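PDB 7D7P: phosphodiesterase from Salpingoeca rosetta, which belongs to the HD-type cyclic nucleotide phosphodiesterase family and has an all-helical fold with a zinc site, the model also containing magnesium. Local coordinates for residues A[70-74]-A[90-94]; A[56-62]-A[110-114]; A[279-285]-A[300-304]; A[266-272]-A[344-348]. All blocks are in the same frame, centred on the assembly; numbering follows the deposited sequence.

Contact 1: residues A[70-74]-A[90-94]; sequences CVRVF and LRKWL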
loop_
_atom_site.group_PDB
_atom_site.type_symbol
_atom_site.label_atom_id
_atom_site.label_comp_id
_atom_site.label_asym_id
_atom_site.label_seq_id
_atom_site.Cartn_x
_atom_site.Cartn_y
_atom_site.Cartn_z
ATOM N N CYS A 70 -25.165 -20.480 16.503
ATOM C CA CYS A 70 -25.177 -19.587 17.656
ATOM C C CYS A 70 -25.260 -20.372 18.959
ATOM O O CYS A 70 -24.543 -20.072 19.921
ATOM C CB CYS A 70 -26.344 -18.605 17.545
ATOM S SG CYS A 70 -26.264 -17.502 16.111
ATOM N N VAL A 71 -26.122 -21.388 19.003
ATOM C CA VAL A 71 -26.252 -22.203 20.208
ATOM C C VAL A 71 -24.969 -22.981 20.468
ATOM O O VAL A 71 -24.533 -23.119 21.617
ATOM C CB VAL A 71 -27.470 -23.138 20.083
ATOM C CG1 VAL A 71 -27.521 -24.106 21.259
ATOM C CG2 VAL A 71 -28.753 -22.329 19.990
ATOM N N ARG A 72 -24.341 -23.501 19.408
ATOM C CA ARG A 72 -23.116 -24.275 19.580
ATOM C C ARG A 72 -21.982 -23.413 20.121
ATOM O O ARG A 72 -21.164 -23.891 20.916
ATOM C CB ARG A 72 -22.706 -24.921 18.257
ATOM C CG ARG A 72 -23.374 -26.253 17.985
ATOM C CD ARG A 72 -22.737 -26.955 16.793
ATOM N NE ARG A 72 -21.371 -27.400 17.064
ATOM C CZ ARG A 72 -20.585 -27.987 16.166
ATOM N NH1 ARG A 72 -21.023 -28.198 14.932
ATOM N NH2 ARG A 72 -19.358 -28.362 16.498
ATOM N N VAL A 73 -21.904 -22.151 19.693
ATOM C CA VAL A 73 -20.880 -21.254 20.223
ATOM C C VAL A 73 -21.054 -21.089 21.728
ATOM O O VAL A 73 -20.095 -21.212 22.499
ATOM C CB VAL A 73 -20.919 -19.896 19.499
ATOM C CG1 VAL A 73 -20.051 -18.882 20.236
ATOM C CG2 VAL A 73 -20.461 -20.043 18.057
ATOM N N PHE A 74 -22.288 -20.816 22.165
ATOM C CA PHE A 74 -22.567 -20.688 23.593
ATOM C C PHE A 74 -22.300 -21.996 24.332
ATOM O O PHE A 74 -21.752 -21.992 25.440
ATOM C CB PHE A 74 -24.019 -20.252 23.807
ATOM C CG PHE A 74 -24.243 -18.773 23.662
ATOM C CD1 PHE A 74 -24.239 -18.177 22.412
ATOM C CD2 PHE A 74 -24.477 -17.984 24.776
ATOM C CE1 PHE A 74 -24.455 -16.820 22.274
ATOM C CE2 PHE A 74 -24.692 -16.627 24.648
ATOM C CZ PHE A 74 -24.681 -16.042 23.394
ATOM N N LEU A 90 -32.403 -18.555 25.944
ATOM C CA LEU A 90 -31.365 -18.326 24.946
ATOM C C LEU A 90 -31.934 -18.403 23.533
ATOM O O LEU A 90 -31.644 -17.545 22.691
ATOM C CB LEU A 90 -30.232 -19.336 25.125
ATOM C CG LEU A 90 -29.114 -19.275 24.077
ATOM C CD1 LEU A 90 -28.308 -17.992 24.213
ATOM C CD2 LEU A 90 -28.209 -20.495 24.168
ATOM N N ARG A 91 -32.767 -19.411 23.260
ATOM C CA ARG A 91 -33.348 -19.545 21.927
ATOM C C ARG A 91 -34.377 -18.454 21.657
ATOM O O ARG A 91 -34.493 -17.972 20.524
ATOM C CB ARG A 91 -33.970 -20.931 21.765
ATOM C CG ARG A 91 -32.944 -22.052 21.795
ATOM C CD ARG A 91 -33.593 -23.420 21.660
ATOM N NE ARG A 91 -32.594 -24.486 21.626
ATOM C CZ ARG A 91 -31.938 -24.856 20.531
ATOM N NH1 ARG A 91 -32.173 -24.248 19.377
ATOM N NH2 ARG A 91 -31.044 -25.832 20.593
ATOM N N LYS A 92 -35.136 -18.056 22.682
ATOM C CA LYS A 92 -36.080 -16.954 22.515
ATOM C C LYS A 92 -35.347 -15.636 22.290
ATOM O O LYS A 92 -35.766 -14.817 21.464
ATOM C CB LYS A 92 -36.999 -16.862 23.734
ATOM C CG LYS A 92 -38.102 -15.821 23.612
ATOM C CD LYS A 92 -39.013 -16.108 22.426
ATOM C CE LYS A 92 -39.723 -17.446 22.581
ATOM N NZ LYS A 92 -40.485 -17.821 21.355
ATOM N N TRP A 93 -34.249 -15.417 23.016
ATOM C CA TRP A 93 -33.424 -14.236 22.783
ATOM C C TRP A 93 -32.844 -14.239 21.372
ATOM O O TRP A 93 -32.870 -13.214 20.680
ATOM C CB TRP A 93 -32.314 -14.169 23.835
ATOM C CG TRP A 93 -31.254 -13.146 23.562
ATOM C CD1 TRP A 93 -31.336 -11.801 23.778
ATOM C CD2 TRP A 93 -29.942 -13.389 23.038
ATOM N NE1 TRP A 93 -30.159 -11.190 23.415
ATOM C CE2 TRP A 93 -29.288 -12.143 22.957
ATOM C CE3 TRP A 93 -29.259 -14.538 22.626
ATOM C CZ2 TRP A 93 -27.983 -12.014 22.481
ATOM C CZ3 TRP A 93 -27.963 -14.408 22.153
ATOM C CH2 TRP A 93 -27.340 -13.155 22.086
ATOM N N LEU A 94 -32.331 -15.389 20.925
ATOM C CA LEU A 94 -31.813 -15.501 19.564
ATOM C C LEU A 94 -32.871 -15.123 18.536
ATOM O O LEU A 94 -32.588 -14.390 17.581
ATOM C CB LEU A 94 -31.311 -16.922 19.310
ATOM C CG LEU A 94 -29.960 -17.293 19.916
ATOM C CD1 LEU A 94 -29.638 -18.758 19.658
ATOM C CD2 LEU A 94 -28.883 -16.400 19.345
#

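Contact 2: residues A[56-62]-A[110-114]; sequences FDALDKS and RHAVM. With ZN (zinc ion), chain G.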
loop_
_atom_site.group_PDB
_atom_site.type_symbol
_atom_site.label_atom_id
_atom_site.label_comp_id
_atom_site.label_asym_id
_atom_site.label_seq_id
_atom_site.Cartn_x
_atom_site.Cartn_y
_atom_site.Cartn_z
ATOM N N PHE A 56 -15.714 -20.217 7.617
ATOM C CA PHE A 56 -17.152 -20.140 7.849
ATOM C C PHE A 56 -17.759 -18.940 7.133
ATOM O O PHE A 56 -17.226 -17.827 7.189
ATOM C CB PHE A 56 -17.438 -20.062 9.350
ATOM C CG PHE A 56 -18.873 -19.764 9.682
ATOM C CD1 PHE A 56 -19.826 -20.769 9.662
ATOM C CD2 PHE A 56 -19.270 -18.478 10.011
ATOM C CE1 PHE A 56 -21.148 -20.498 9.966
ATOM C CE2 PHE A 56 -20.590 -18.200 10.315
ATOM C CZ PHE A 56 -21.531 -19.212 10.291
ATOM N N ASP A 57 -18.884 -19.173 6.461
ATOM C CA ASP A 57 -19.615 -18.127 5.755
ATOM C C ASP A 57 -21.104 -18.355 5.971
ATOM O O ASP A 57 -21.636 -19.399 5.583
ATOM C CB ASP A 57 -19.277 -18.124 4.260
ATOM C CG ASP A 57 -19.739 -16.860 3.561
ATOM O OD1 ASP A 57 -20.437 -16.046 4.201
ATOM O OD2 ASP A 57 -19.399 -16.676 2.375
ATOM N N ALA A 58 -21.771 -17.373 6.581
ATOM C CA ALA A 58 -23.191 -17.500 6.890
ATOM C C ALA A 58 -24.071 -17.506 5.646
ATOM O O ALA A 58 -25.232 -17.923 5.729
ATOM C CB ALA A 58 -23.629 -16.368 7.821
ATOM N N LEU A 59 -23.558 -17.045 4.503
ATOM C CA LEU A 59 -24.367 -17.042 3.287
ATOM C C LEU A 59 -24.692 -18.454 2.819
ATOM O O LEU A 59 -25.711 -18.665 2.152
ATOM C CB LEU A 59 -23.649 -16.268 2.180
ATOM C CG LEU A 59 -23.494 -14.760 2.382
ATOM C CD1 LEU A 59 -22.713 -14.131 1.230
ATOM C CD2 LEU A 59 -24.855 -14.087 2.544
ATOM N N ASP A 60 -23.855 -19.428 3.167
ATOM C CA ASP A 60 -24.041 -20.812 2.755
ATOM C C ASP A 60 -24.856 -21.631 3.749
ATOM O O ASP A 60 -25.036 -22.834 3.534
ATOM C CB ASP A 60 -22.677 -21.477 2.535
ATOM C CG ASP A 60 -21.798 -20.699 1.569
ATOM O OD1 ASP A 60 -22.324 -20.219 0.542
ATOM O OD2 ASP A 60 -20.585 -20.566 1.836
ATOM N N LYS A 61 -25.360 -21.020 4.818
ATOM C CA LYS A 61 -26.092 -21.732 5.854
ATOM C C LYS A 61 -27.571 -21.368 5.815
ATOM O O LYS A 61 -27.943 -20.231 5.516
ATOM C CB LYS A 61 -25.524 -21.421 7.241
ATOM C CG LYS A 61 -24.029 -21.670 7.370
ATOM C CD LYS A 61 -23.708 -23.153 7.278
ATOM C CE LYS A 61 -22.273 -23.438 7.689
ATOM N NZ LYS A 61 -22.021 -24.900 7.815
ATOM N N SER A 62 -28.412 -22.349 6.129
ATOM C CA SER A 62 -29.843 -22.123 6.234
ATOM C C SER A 62 -30.178 -21.425 7.551
ATOM O O SER A 62 -29.329 -21.244 8.429
ATOM C CB SER A 62 -30.604 -23.443 6.125
ATOM O OG SER A 62 -30.449 -24.211 7.309
ATOM N N ARG A 110 -27.273 -12.455 9.003
ATOM C CA ARG A 110 -26.130 -13.303 8.687
ATOM C C ARG A 110 -24.810 -12.591 8.957
ATOM O O ARG A 110 -23.823 -13.241 9.319
ATOM C CB ARG A 110 -26.218 -13.777 7.238
ATOM C CG ARG A 110 -27.152 -14.966 7.078
ATOM C CD ARG A 110 -27.409 -15.324 5.625
ATOM N NE ARG A 110 -28.052 -16.631 5.509
ATOM C CZ ARG A 110 -29.344 -16.855 5.726
ATOM N NH1 ARG A 110 -30.149 -15.856 6.067
ATOM N NH2 ARG A 110 -29.837 -18.080 5.599
ATOM N N HIS A 111 -24.772 -11.265 8.804
ATOM C CA HIS A 111 -23.586 -10.513 9.205
ATOM C C HIS A 111 -23.361 -10.609 10.711
ATOM O O HIS A 111 -22.220 -10.734 11.171
ATOM C CB HIS A 111 -23.717 -9.051 8.778
ATOM C CG HIS A 111 -22.650 -8.158 9.332
ATOM N ND1 HIS A 111 -21.308 -8.374 9.106
ATOM C CD2 HIS A 111 -22.726 -7.046 10.101
ATOM C CE1 HIS A 111 -20.603 -7.435 9.712
ATOM N NE2 HIS A 111 -21.439 -6.617 10.324
ATOM N N ALA A 112 -24.442 -10.550 11.493
ATOM C CA ALA A 112 -24.318 -10.682 12.941
ATOM C C ALA A 112 -23.741 -12.039 13.327
ATOM O O ALA A 112 -22.871 -12.124 14.203
ATOM C CB ALA A 112 -25.679 -10.473 13.607
ATOM N N VAL A 113 -24.212 -13.114 12.687
ATOM C CA VAL A 113 -23.692 -14.444 12.995
ATOM C C VAL A 113 -22.230 -14.555 12.579
ATOM O O VAL A 113 -21.421 -15.192 13.266
ATOM C CB VAL A 113 -24.559 -15.525 12.323
ATOM C CG1 VAL A 113 -24.016 -16.918 12.628
ATOM C CG2 VAL A 113 -26.003 -15.398 12.778
ATOM N N MET A 114 -21.870 -13.933 11.451
ATOM C CA MET A 114 -20.474 -13.910 11.019
ATOM C C MET A 114 -19.580 -13.248 12.061
ATOM O O MET A 114 -18.466 -13.717 12.324
ATOM C CB MET A 114 -20.353 -13.179 9.680
ATOM C CG MET A 114 -20.802 -13.992 8.479
ATOM S SD MET A 114 -19.586 -15.237 8.023
ATOM C CE MET A 114 -18.525 -14.306 6.914
HETATM ZN ZN ZN G . -21.074 -4.829 11.644
HETATM O O HOH W 1 -20.609 -2.630 12.720
HETATM O O HOH W 2 -20.567 -3.620 9.661
#

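Contact 3: residues A[279-285]-A[300-304]; sequences QKEFNNQ and MRGND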
loop_
_atom_site.group_PDB
_atom_site.type_symbol
_atom_site.label_atom_id
_atom_site.label_comp_id
_atom_site.label_asym_id
_atom_site.label_seq_id
_atom_site.Cartn_x
_atom_site.Cartn_y
_atom_site.Cartn_z
ATOM N N GLN A 279 -21.512 -2.805 -1.383
ATOM C CA GLN A 279 -21.606 -1.833 -2.467
ATOM C C GLN A 279 -23.060 -1.528 -2.809
ATOM O O GLN A 279 -23.407 -0.380 -3.108
ATOM C CB GLN A 279 -20.861 -2.352 -3.699
ATOM C CG GLN A 279 -20.748 -1.347 -4.839
ATOM C CD GLN A 279 -20.210 -1.969 -6.118
ATOM O OE1 GLN A 279 -20.639 -3.048 -6.524
ATOM N NE2 GLN A 279 -19.260 -1.294 -6.752
ATOM N N LYS A 280 -23.926 -2.544 -2.758
ATOM C CA LYS A 280 -25.344 -2.323 -3.029
ATOM C C LYS A 280 -25.963 -1.382 -2.004
ATOM O O LYS A 280 -26.795 -0.534 -2.352
ATOM C CB LYS A 280 -26.089 -3.658 -3.054
ATOM C CG LYS A 280 -27.491 -3.569 -3.632
ATOM C CD LYS A 280 -28.196 -4.913 -3.584
ATOM C CE LYS A 280 -28.793 -5.274 -4.935
ATOM N NZ LYS A 280 -29.743 -6.416 -4.828
ATOM N N GLU A 281 -25.572 -1.515 -0.733
ATOM C CA GLU A 281 -26.036 -0.574 0.280
ATOM C C GLU A 281 -25.505 0.830 0.010
ATOM O O GLU A 281 -26.243 1.815 0.140
ATOM C CB GLU A 281 -25.617 -1.046 1.670
ATOM C CG GLU A 281 -26.270 -2.344 2.101
ATOM C CD GLU A 281 -26.056 -2.649 3.568
ATOM O OE1 GLU A 281 -25.422 -1.827 4.267
ATOM O OE2 GLU A 281 -26.526 -3.712 4.023
ATOM N N PHE A 282 -24.229 0.938 -0.368
ATOM C CA PHE A 282 -23.666 2.242 -0.701
ATOM C C PHE A 282 -24.434 2.896 -1.845
ATOM O O PHE A 282 -24.740 4.092 -1.791
ATOM C CB PHE A 282 -22.186 2.103 -1.067
ATOM C CG PHE A 282 -21.285 1.805 0.105
ATOM C CD1 PHE A 282 -21.781 1.780 1.398
ATOM C CD2 PHE A 282 -19.937 1.556 -0.093
ATOM C CE1 PHE A 282 -20.952 1.506 2.469
ATOM C CE2 PHE A 282 -19.103 1.284 0.976
ATOM C CZ PHE A 282 -19.612 1.259 2.259
ATOM N N ASN A 283 -24.766 2.122 -2.884
ATOM C CA ASN A 283 -25.481 2.678 -4.028
ATOM C C ASN A 283 -26.890 3.111 -3.646
ATOM O O ASN A 283 -27.377 4.145 -4.122
ATOM C CB ASN A 283 -25.528 1.659 -5.169
ATOM C CG ASN A 283 -24.147 1.290 -5.677
ATOM O OD1 ASN A 283 -23.183 2.034 -5.493
ATOM N ND2 ASN A 283 -24.045 0.135 -6.325
ATOM N N ASN A 284 -27.565 2.333 -2.794
ATOM C CA ASN A 284 -28.897 2.718 -2.339
ATOM C C ASN A 284 -28.864 3.996 -1.511
ATOM O O ASN A 284 -29.801 4.799 -1.578
ATOM C CB ASN A 284 -29.527 1.581 -1.532
ATOM C CG ASN A 284 -29.964 0.419 -2.405
ATOM O OD1 ASN A 284 -30.203 0.582 -3.602
ATOM N ND2 ASN A 284 -30.069 -0.763 -1.809
ATOM N N GLN A 285 -27.801 4.205 -0.728
ATOM C CA GLN A 285 -27.720 5.410 0.091
ATOM C C GLN A 285 -27.526 6.651 -0.773
ATOM O O GLN A 285 -28.185 7.675 -0.559
ATOM C CB GLN A 285 -26.587 5.290 1.114
ATOM C CG GLN A 285 -26.389 6.563 1.923
ATOM C CD GLN A 285 -25.329 6.431 2.998
ATOM O OE1 GLN A 285 -25.222 5.399 3.664
ATOM N NE2 GLN A 285 -24.543 7.486 3.179
ATOM N N MET A 300 -18.963 5.923 -2.783
ATOM C CA MET A 300 -20.210 5.169 -2.720
ATOM C C MET A 300 -20.963 5.142 -4.043
ATOM O O MET A 300 -21.967 4.429 -4.147
ATOM C CB MET A 300 -21.121 5.743 -1.632
ATOM C CG MET A 300 -20.671 5.441 -0.212
ATOM S SD MET A 300 -21.980 5.765 0.982
ATOM C CE MET A 300 -21.177 5.280 2.509
ATOM N N ARG A 301 -20.510 5.887 -5.051
ATOM C CA ARG A 301 -21.245 5.961 -6.308
ATOM C C ARG A 301 -20.955 4.777 -7.222
ATOM O O ARG A 301 -21.823 4.387 -8.011
ATOM C CB ARG A 301 -20.921 7.272 -7.029
ATOM C CG ARG A 301 -21.287 8.520 -6.238
ATOM C CD ARG A 301 -20.988 9.784 -7.031
ATOM N NE ARG A 301 -21.329 10.996 -6.289
ATOM C CZ ARG A 301 -22.537 11.550 -6.282
ATOM N NH1 ARG A 301 -23.525 11.002 -6.974
ATOM N NH2 ARG A 301 -22.760 12.653 -5.580
ATOM N N GLY A 302 -19.757 4.202 -7.137
ATOM C CA GLY A 302 -19.385 3.082 -7.981
ATOM C C GLY A 302 -20.309 1.888 -7.848
ATOM O O GLY A 302 -20.576 1.424 -6.735
ATOM N N ASN A 303 -20.803 1.377 -8.979
ATOM C CA ASN A 303 -21.809 0.324 -8.972
ATOM C C ASN A 303 -21.454 -0.859 -9.866
ATOM O O ASN A 303 -22.331 -1.681 -10.155
ATOM C CB ASN A 303 -23.172 0.892 -9.386
ATOM C CG ASN A 303 -23.175 1.427 -10.806
ATOM O OD1 ASN A 303 -22.122 1.657 -11.397
ATOM N ND2 ASN A 303 -24.367 1.637 -11.356
ATOM N N ASP A 304 -20.209 -0.977 -10.310
ATOM C CA ASP A 304 -19.796 -2.082 -11.166
ATOM C C ASP A 304 -18.660 -2.857 -10.504
ATOM O O ASP A 304 -18.217 -2.534 -9.399
ATOM C CB ASP A 304 -19.385 -1.576 -12.553
ATOM C CG ASP A 304 -18.441 -0.392 -12.486
ATOM O OD1 ASP A 304 -17.368 -0.517 -11.859
ATOM O OD2 ASP A 304 -18.770 0.663 -13.067
#

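Contact 4: residues A[266-272]-A[344-348]; sequences KPFESNK and NLAEW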
loop_
_atom_site.group_PDB
_atom_site.type_symbol
_atom_site.label_atom_id
_atom_site.label_comp_id
_atom_site.label_asym_id
_atom_site.label_seq_id
_atom_site.Cartn_x
_atom_site.Cartn_y
_atom_site.Cartn_z
ATOM N N LYS A 266 -11.517 -13.657 4.977
ATOM C CA LYS A 266 -12.237 -14.836 4.530
ATOM C C LYS A 266 -11.760 -15.255 3.142
ATOM O O LYS A 266 -11.066 -14.495 2.455
ATOM C CB LYS A 266 -13.745 -14.553 4.513
ATOM C CG LYS A 266 -14.367 -14.419 5.894
ATOM C CD LYS A 266 -14.371 -15.747 6.628
ATOM C CE LYS A 266 -15.022 -15.624 7.999
ATOM N NZ LYS A 266 -15.150 -16.957 8.660
ATOM N N PRO A 267 -12.093 -16.471 2.699
ATOM C CA PRO A 267 -11.768 -16.866 1.321
ATOM C C PRO A 267 -12.348 -15.877 0.317
ATOM O O PRO A 267 -13.349 -15.208 0.586
ATOM C CB PRO A 267 -12.409 -18.251 1.188
ATOM C CG PRO A 267 -12.412 -18.783 2.579
ATOM C CD PRO A 267 -12.642 -17.598 3.477
ATOM N N PHE A 268 -11.706 -15.791 -0.854
ATOM C CA PHE A 268 -12.013 -14.699 -1.777
ATOM C C PHE A 268 -13.464 -14.735 -2.240
ATOM O O PHE A 268 -14.084 -13.681 -2.426
ATOM C CB PHE A 268 -11.084 -14.724 -2.989
ATOM C CG PHE A 268 -11.355 -13.610 -3.961
ATOM C CD1 PHE A 268 -10.955 -12.314 -3.674
ATOM C CD2 PHE A 268 -12.038 -13.849 -5.143
ATOM C CE1 PHE A 268 -11.215 -11.278 -4.556
ATOM C CE2 PHE A 268 -12.299 -12.817 -6.032
ATOM C CZ PHE A 268 -11.888 -11.532 -5.737
ATOM N N GLU A 269 -14.020 -15.931 -2.444
ATOM C CA GLU A 269 -15.429 -16.015 -2.816
ATOM C C GLU A 269 -16.312 -15.395 -1.741
ATOM O O GLU A 269 -17.316 -14.744 -2.049
ATOM C CB GLU A 269 -15.832 -17.466 -3.072
ATOM C CG GLU A 269 -17.214 -17.606 -3.697
ATOM C CD GLU A 269 -17.562 -19.039 -4.044
ATOM O OE1 GLU A 269 -17.979 -19.789 -3.134
ATOM O OE2 GLU A 269 -17.421 -19.416 -5.226
ATOM N N SER A 270 -15.946 -15.580 -0.469
ATOM C CA SER A 270 -16.663 -14.910 0.611
ATOM C C SER A 270 -16.381 -13.412 0.608
ATOM O O SER A 270 -17.294 -12.603 0.821
ATOM C CB SER A 270 -16.282 -15.537 1.956
ATOM O OG SER A 270 -16.714 -14.733 3.040
ATOM N N ASN A 271 -15.124 -13.028 0.359
ATOM C CA ASN A 271 -14.768 -11.614 0.279
ATOM C C ASN A 271 -15.585 -10.898 -0.792
ATOM O O ASN A 271 -16.092 -9.793 -0.562
ATOM C CB ASN A 271 -13.269 -11.475 -0.000
ATOM C CG ASN A 271 -12.744 -10.058 0.230
ATOM O OD1 ASN A 271 -11.545 -9.801 0.082
ATOM N ND2 ASN A 271 -13.631 -9.141 0.588
ATOM N N LYS A 272 -15.739 -11.521 -1.963
ATOM C CA LYS A 272 -16.385 -10.847 -3.084
ATOM C C LYS A 272 -17.894 -10.734 -2.889
ATOM O O LYS A 272 -18.485 -9.695 -3.205
ATOM C CB LYS A 272 -16.070 -11.583 -4.387
ATOM C CG LYS A 272 -16.491 -10.827 -5.634
ATOM C CD LYS A 272 -16.324 -11.680 -6.881
ATOM C CE LYS A 272 -16.418 -10.831 -8.134
ATOM N NZ LYS A 272 -17.599 -9.925 -8.091
ATOM N N ASN A 344 -6.262 -12.123 -0.944
ATOM C CA ASN A 344 -7.416 -11.376 -1.435
ATOM C C ASN A 344 -6.985 -10.081 -2.114
ATOM O O ASN A 344 -7.542 -9.703 -3.152
ATOM C CB ASN A 344 -8.382 -11.079 -0.287
ATOM C CG ASN A 344 -9.078 -12.325 0.228
ATOM O OD1 ASN A 344 -9.308 -13.277 -0.518
ATOM N ND2 ASN A 344 -9.429 -12.320 1.510
ATOM N N LEU A 345 -6.000 -9.385 -1.541
ATOM C CA LEU A 345 -5.498 -8.164 -2.163
ATOM C C LEU A 345 -4.932 -8.442 -3.551
ATOM O O LEU A 345 -5.173 -7.678 -4.493
ATOM C CB LEU A 345 -4.438 -7.520 -1.270
ATOM C CG LEU A 345 -3.800 -6.233 -1.795
ATOM C CD1 LEU A 345 -4.857 -5.163 -2.034
ATOM C CD2 LEU A 345 -2.734 -5.737 -0.829
ATOM N N ALA A 346 -4.178 -9.536 -3.696
ATOM C CA ALA A 346 -3.645 -9.899 -5.005
ATOM C C ALA A 346 -4.757 -10.246 -5.986
ATOM O O ALA A 346 -4.627 -9.986 -7.188
ATOM C CB ALA A 346 -2.673 -11.071 -4.870
ATOM N N GLU A 347 -5.854 -10.826 -5.496
ATOM C CA GLU A 347 -6.966 -11.160 -6.380
ATOM C C GLU A 347 -7.684 -9.906 -6.863
ATOM O O GLU A 347 -7.994 -9.782 -8.054
ATOM C CB GLU A 347 -7.939 -12.099 -5.666
ATOM C CG GLU A 347 -8.735 -12.987 -6.602
ATOM C CD GLU A 347 -7.924 -14.160 -7.118
ATOM O OE1 GLU A 347 -7.523 -15.016 -6.300
ATOM O OE2 GLU A 347 -7.683 -14.221 -8.342
ATOM N N TRP A 348 -7.957 -8.964 -5.956
ATOM C CA TRP A 348 -8.619 -7.727 -6.359
ATOM C C TRP A 348 -7.764 -6.940 -7.348
ATOM O O TRP A 348 -8.291 -6.320 -8.279
ATOM C CB TRP A 348 -8.936 -6.873 -5.131
ATOM C CG TRP A 348 -10.048 -7.412 -4.267
ATOM C CD1 TRP A 348 -9.946 -7.846 -2.976
ATOM C CD2 TRP A 348 -11.426 -7.565 -4.634
ATOM N NE1 TRP A 348 -11.174 -8.261 -2.517
ATOM C CE2 TRP A 348 -12.099 -8.097 -3.514
ATOM C CE3 TRP A 348 -12.156 -7.306 -5.797
ATOM C CZ2 TRP A 348 -13.466 -8.375 -3.525
ATOM C CZ3 TRP A 348 -13.513 -7.579 -5.806
ATOM C CH2 TRP A 348 -14.153 -8.110 -4.677
HETATM O O HOH W 3 -8.621 -16.239 -0.552
#

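Contact 1: residues A[70-74]-A[90-94]
Leu90 swings its CG to the side opposite the main-chain nitrogen (chi1 176°), which directs the branch to the ring of Phe74, and the turn about chi2 then puts the methyl CD1 over one face, 4.0 Å from the centroid of Phe74. This is a CH-pi contact, with the methyl displaced toward the ring's rim. At the far end of the same ring, CZ of Phe74 meets CZ3 of Trp93 at 3.9 Å, the two ring planes inclined at 66°. One turn before Phe74, CG2 of Val71 meets CD1 of Leu94 at 3.7 Å, while CD2 of Leu94 lies against CB of Cys70. The extended Arg91 closes the outer side, laying one face of its guanidinium over CG2 of Val71. Apolar packing thus joins helices 63-76 and 87-99, whose local axes run at 134° and approach to 11.3 Å. Helix 133-145 backs this interface through Leu140 and Leu144, helix 109-126 packs on Cys70, and Ile80 of helix 79-82 touches both Phe74 and Leu90.

Contact 2: residues A[56-62]-A[110-114]
Arg110 reaches from its helix across Ala58 to the end of the 56-62 loop. Its CB rests on CB of Ala58 at 3.7 Å, CG continues over the same alanine, and CD lies 3.4 Å from the carbonyl O of Ala58 and also touches the methyl CD2 of Leu59. NE then gives a weak, bent hydrogen bond to Ala58 O, whereas NH2 makes a firmer one to Lys61 O at 2.9 Å, with that oxygen in the guanidinium plane. The loop is itself shaped by an Asx turn, in which OD1 of Asp57 accepts from N of Leu59 from above the carboxylate plane, while also bonding Trp274. The next residue, His111, binds the zinc ion through NE2 at 2.2 Å, together with His146, Asp147 and Asp260, the metal site of this phosphodiesterase fold. One turn beyond Arg110, the twice-bent Met114 brings SD to 3.4 Å from N of Ala58, a weak hydrogen bond, and obliquely to the Phe56 ring, a Met-aromatic contact. CG1 of Val113 meets that ring's edge.

Contact 3: residues A[279-285]-A[300-304]
Apolar packing centres on Phe282 and Met300. CG of Met300 sits against CG of Phe282 at 3.7 Å. From there the methionine runs extended across the aromatic ring, crossing the phenylalanine side chain at about a right angle. Its terminal CE ends over one face, 4.0 Å from the Phe282 centroid in a CH-pi contact, and SD stands oblique to the ring, 4.5 Å from the same centroid, a Met-aromatic pair. The sulfur also approaches the amide of Gln285, whose NE2 is hydrogen-bonded to Glu289. These contacts pack the start of the 300-304 loop, which leads into helix 305-330, against helix 268-291 in the all-helical phosphodiesterase fold. The polar contacts lie toward the other end of the loop. Gln279 leaves its helix with CG turned away from the main-chain nitrogen (chi1 -173°) and stays extended beyond it, carrying its amide to where NE2 donates to O of Asp304 at 3.1 Å. The bond is nearly straight at 174°; the acceptor lies in the amide plane, while the donor is tilted from the carbonyl plane of Asp304. That same residue occupies the N-cap of helix 305-330, its OD1 accepting from N of Ser307. Nearby, the side chain of Asn283 lies against the Met300-Asn303 backbone, its amide plane nearly perpendicular to that of Asn303.

Contact 4: residues A[266-272]-A[344-348]
The start of helix 268-291, with Pro267 at its N-cap, packs here against helix 336-359, the local axes inclined at 62°. Phe268 carries much of the packing. CG of Glu347 stands over the centre of its ring, 3.4 Å from the Phe268 centroid, which makes a CH-pi contact with the aliphatic part of the glutamate. The edge of Phe268 points into the face of Trp348 in a T-shaped pair, CE1 of Phe268 lying 3.5 Å from CE2 of Trp348. The indole is held at its rim as well: NE1 donates to OD1 of Asn271 at 3.0 Å, arriving from above the carbonyl plane of the amide, and CG of Lys272 packs on CH2 of Trp348. Asn344 directs ND2 to O of Lys266 at 2.9 Å, and the same nitrogen also bonds Pro264 O. Its OD1 accepts from a water that is weakly bonded to N of Phe268. Helix 305-330 packs against Trp348 through Ala309, Glu312 and Ile313, so helices 268-291 and 305-330 both pack on the indole of helix 336-359.

Contacts 1 and 2 meet where SG of Cys70 packs on CG2 of Val113 at 4.0 Å, so helix 63-76 of contact 1 borders the helix that carries His111 to the zinc ion, while helix 87-99 precedes that helix in the chain. Contact 2 is also joined to contact 4: O of Phe56 and NZ of Lys266 are 2.7 Å apart, a probable hydrogen bond, and the Met114 methyl packs on the same lysine. Contacts 3 and 4 share helix 268-291, one at its start and the other further along, their centres about 19 Å apart. The zinc lies about 11 Å from the Phe282 side chain and about 13 Å from that of Lys266, leaving contact 2 alone with a metal ligand.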